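Local coordinates for conserved exported protein (Bacteroides fragilis, PDB 3CLW), which is of unknown function but probably hydrolyses O-glycosidic bonds, as a TIM-barrel protein of the glycoside hydrolase family 30 type, at residues A[151-154]-A[155-158]; A[359-362]-A[363-367]. All coordinates share one frame; numbering follows the deposited sequence.

Contact 1 (A[151-154]-A[155-158]); sequences NLQN and DKFD
Leu152 lays its CD2 methyl over one face of the Phe157 ring, 4.0 Å from the ring centroid and 11° off the normal, a CH-pi contact almost exactly above the centre. The overlap sits where the chain, through a type I beta turn from Gln153 to Lys156, enters helix 157-173, with Lys156 at the N-cap position. A chi1 of 175° sets CG of Leu152 anti to the backbone nitrogen, which carries both methyls toward the helix start: CD2 goes to the ring and CD1 to CB of Lys156, at 3.7 Å. One leucine therefore packs against two consecutive residues of the helix start.

The turn itself is closed by the backbone bond from Lys156 N to Gln153 O, 2.9 Å long with an N-H...O angle of 155°. Beyond the two segments, Phe157 lies against helix 204-221, touching Met210 and making a cation-pi contact with Arg209. The same arginine donates to the carbonyl of Asn154, so the turn and the ring share a partner on the neighbouring helix.

On the more exposed side, the side chains of Gln153 and Lys156 run side by side in the same direction, CB of Gln153 lying 3.6 Å from CG of Lys156. The glutamine is extended beyond CG, whereas the lysine bends at chi2 and chi4, which brings NZ between the oxygens of Gln153 and Asp155. There NZ is held by two oxygens, one neutral and one anionic. It forms a salt bridge with Asp155 OD1 at 3.2 Å, approaching on the syn side of the carboxylate, and donates to Gln153 OE1 at 2.7 Å from above the amide carbonyl plane.

Contact 2 (A[359-362]-A[363-367]); sequences AVSL and GEDVP
The carboxylate of Asp365, the only flat side-chain group that meets the other segment, reaches Ser361 through OD1, which accepts the serine hydroxyl on its syn lone pair, the one on the side of OD2, with 2.6 Å between Ser361 OG and Asp365 OD1. Separately, CD of the puckered Pro367 ring stands 3.8 Å from Ala359 O.

Ser361 OG lies at the centre of the polar part. It donates to the aspartate and also accepts from the backbone two residues on, an ST turn, the distance from Gly363 N to Ser361 OG being 3.0 Å and the N-H...O angle 161°. With one bond given and one received, the hydroxyl's rotation is fixed by the carboxylate. Its chi1 of 179° sets OG anti to the serine nitrogen and beside its carbonyl carbon, the side on which the chain continues to Gly363. Asp365, with chi1 at 42°, turns its carboxylate back to the same hydroxyl.

Beside this polar pair, CG2 of Val366 presses on the serine methylene, 3.3 Å from Ser361 CB, closer than usual van der Waals contact. That methyl also lies 3.6 Å from Ala359 O, so it spans the inside of the bend from the carbonyl of Ala359 to the serine. Further out, Val366 and Pro367 both touch Trp356 of strand 353-356, while Glu364 makes a salt bridge with Arg330.

Backbone bonds from Ala359 to Ile368 and from Ser361 to Leu370 pair the short strand 360-361 and the residue before it with strand 368-371. The contact is thus an ST turn in the tight loop joining two parallel strands of a small three-stranded sheet, which follows strand 353-356 of the TIM barrel.

Along the chain the two contacts come in series: contact 1 is complete well before contact 2 begins, and neither encloses nor crosses the other. After strand 125-128 the loop ends in the 153-156 turn, which contact 1 closes at the start of helix 157-173, where Phe157 touches helix 204-221. The chain then passes through the later strands and helices of the barrel as far as strand 353-356. Just beyond it, contact 2 closes the 359-367 bend, which leads into strand 368-371. The centres of contact 1 and contact 2 are about 34 Å apart, and the nearest atoms of contact 1 and contact 2 about 25 Å, so they lie in separate regions: a peripheral helix entrance and a buried connection nearer the middle.

Contact 1 (A[151-154]-A[155-158])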
# COMPACT_ATOMS: atom_id res chain seq x y z
N ASN A 151 -15.29 -8.44 16.30
CA ASN A 151 -16.71 -8.63 16.01
C ASN A 151 -16.91 -9.90 15.14
O ASN A 151 -17.27 -9.82 13.95
CB ASN A 151 -17.30 -7.37 15.34
CG ASN A 151 -18.79 -7.51 15.04
OD1 ASN A 151 -19.56 -8.03 15.85
ND2 ASN A 151 -19.21 -7.02 13.85
N LEU A 152 -16.62 -11.04 15.75
CA LEU A 152 -16.72 -12.36 15.13
C LEU A 152 -17.05 -13.37 16.21
O LEU A 152 -16.49 -13.33 17.30
CB LEU A 152 -15.41 -12.74 14.41
CG LEU A 152 -15.30 -14.14 13.80
CD1 LEU A 152 -16.22 -14.32 12.60
CD2 LEU A 152 -13.89 -14.44 13.40
N GLN A 153 -17.98 -14.25 15.93
CA GLN A 153 -18.38 -15.20 16.94
C GLN A 153 -17.26 -16.19 17.25
O GLN A 153 -16.40 -16.48 16.39
CB GLN A 153 -19.68 -15.87 16.51
CG GLN A 153 -20.82 -14.90 16.57
CD GLN A 153 -22.12 -15.50 16.15
OE1 GLN A 153 -22.18 -16.32 15.24
NE2 GLN A 153 -23.20 -15.10 16.83
N ASN A 154 -17.25 -16.66 18.50
CA ASN A 154 -16.13 -17.44 19.06
C ASN A 154 -15.83 -18.73 18.35
O ASN A 154 -14.71 -19.23 18.43
CB ASN A 154 -16.43 -17.79 20.53
CG ASN A 154 -15.68 -16.93 21.47
OD1 ASN A 154 -14.59 -16.42 21.14
ND2 ASN A 154 -16.23 -16.74 22.68
N ASP A 155 -16.83 -19.31 17.71
CA ASP A 155 -16.64 -20.55 17.00
C ASP A 155 -16.60 -20.33 15.48
O ASP A 155 -16.78 -21.28 14.73
CB ASP A 155 -17.78 -21.50 17.33
CG ASP A 155 -19.12 -20.99 16.83
OD1 ASP A 155 -19.28 -19.75 16.66
OD2 ASP A 155 -20.02 -21.82 16.60
N LYS A 156 -16.39 -19.09 15.04
CA LYS A 156 -16.39 -18.79 13.60
C LYS A 156 -15.03 -18.34 13.04
O LYS A 156 -14.95 -17.83 11.92
CB LYS A 156 -17.49 -17.77 13.21
CG LYS A 156 -18.89 -18.04 13.77
CD LYS A 156 -19.63 -19.17 13.06
CE LYS A 156 -21.16 -19.03 13.25
NZ LYS A 156 -21.62 -18.91 14.69
N PHE A 157 -13.96 -18.51 13.81
CA PHE A 157 -12.63 -18.21 13.31
C PHE A 157 -12.31 -19.22 12.23
O PHE A 157 -11.75 -18.84 11.21
CB PHE A 157 -11.56 -18.22 14.39
CG PHE A 157 -11.64 -17.06 15.37
CD1 PHE A 157 -12.70 -16.95 16.28
CD2 PHE A 157 -10.65 -16.09 15.40
CE1 PHE A 157 -12.74 -15.87 17.22
CE2 PHE A 157 -10.70 -15.03 16.33
CZ PHE A 157 -11.74 -14.93 17.24
N ASP A 158 -12.71 -20.47 12.40
CA ASP A 158 -12.48 -21.46 11.36
C ASP A 158 -13.37 -21.24 10.12
O ASP A 158 -12.88 -21.31 8.99
CB ASP A 158 -12.59 -22.89 11.91
CG ASP A 158 -13.97 -23.21 12.44
OD1 ASP A 158 -14.65 -22.35 13.04
OD2 ASP A 158 -14.38 -24.36 12.26

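Contact 2 (A[359-362]-A[363-367])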
# COMPACT_ATOMS: atom_id res chain seq x y z
N ALA A 359 -6.78 3.47 -4.96
CA ALA A 359 -6.15 4.06 -6.16
C ALA A 359 -6.90 5.34 -6.67
O ALA A 359 -6.28 6.25 -7.22
CB ALA A 359 -6.09 3.02 -7.25
N VAL A 360 -8.21 5.39 -6.46
CA VAL A 360 -9.04 6.50 -6.92
C VAL A 360 -9.80 7.08 -5.74
O VAL A 360 -10.03 6.40 -4.70
CB VAL A 360 -10.02 6.09 -8.08
CG1 VAL A 360 -9.27 5.51 -9.25
CG2 VAL A 360 -11.03 5.07 -7.57
N SER A 361 -10.15 8.36 -5.88
CA SER A 361 -10.74 9.14 -4.81
C SER A 361 -11.40 10.34 -5.43
O SER A 361 -11.03 10.75 -6.54
CB SER A 361 -9.65 9.63 -3.84
OG SER A 361 -10.21 10.42 -2.78
N LEU A 362 -12.35 10.92 -4.71
CA LEU A 362 -12.96 12.18 -5.13
C LEU A 362 -12.11 13.36 -4.70
O LEU A 362 -12.28 14.45 -5.21
CB LEU A 362 -14.38 12.30 -4.56
CG LEU A 362 -15.52 11.62 -5.34
CD1 LEU A 362 -15.37 10.11 -5.43
CD2 LEU A 362 -16.78 11.94 -4.60
N GLY A 363 -11.20 13.12 -3.76
CA GLY A 363 -10.34 14.18 -3.20
C GLY A 363 -8.98 14.13 -3.86
O GLY A 363 -8.76 13.29 -4.74
N GLU A 364 -8.07 15.01 -3.44
CA GLU A 364 -6.69 15.00 -3.95
C GLU A 364 -5.79 14.36 -2.90
O GLU A 364 -4.95 15.03 -2.27
CB GLU A 364 -6.19 16.40 -4.36
CG GLU A 364 -5.05 16.36 -5.43
CD GLU A 364 -4.34 17.73 -5.67
OE1 GLU A 364 -4.77 18.78 -5.14
OE2 GLU A 364 -3.32 17.75 -6.38
N ASP A 365 -5.96 13.05 -2.69
CA ASP A 365 -5.32 12.37 -1.56
C ASP A 365 -4.74 11.00 -1.91
O ASP A 365 -4.23 10.32 -1.05
CB ASP A 365 -6.32 12.25 -0.41
CG ASP A 365 -7.71 11.87 -0.89
OD1 ASP A 365 -7.85 11.10 -1.85
OD2 ASP A 365 -8.70 12.37 -0.32
N VAL A 366 -4.79 10.64 -3.19
CA VAL A 366 -4.28 9.37 -3.73
C VAL A 366 -3.84 9.65 -5.19
O VAL A 366 -3.86 10.81 -5.60
CB VAL A 366 -5.32 8.23 -3.64
CG1 VAL A 366 -5.68 7.89 -2.17
CG2 VAL A 366 -6.55 8.55 -4.46
N PRO A 367 -3.34 8.63 -5.91
CA PRO A 367 -2.90 8.77 -7.32
C PRO A 367 -3.93 9.37 -8.32
O PRO A 367 -3.56 10.20 -9.14
CB PRO A 367 -2.55 7.35 -7.72
CG PRO A 367 -2.15 6.73 -6.42
CD PRO A 367 -3.07 7.28 -5.40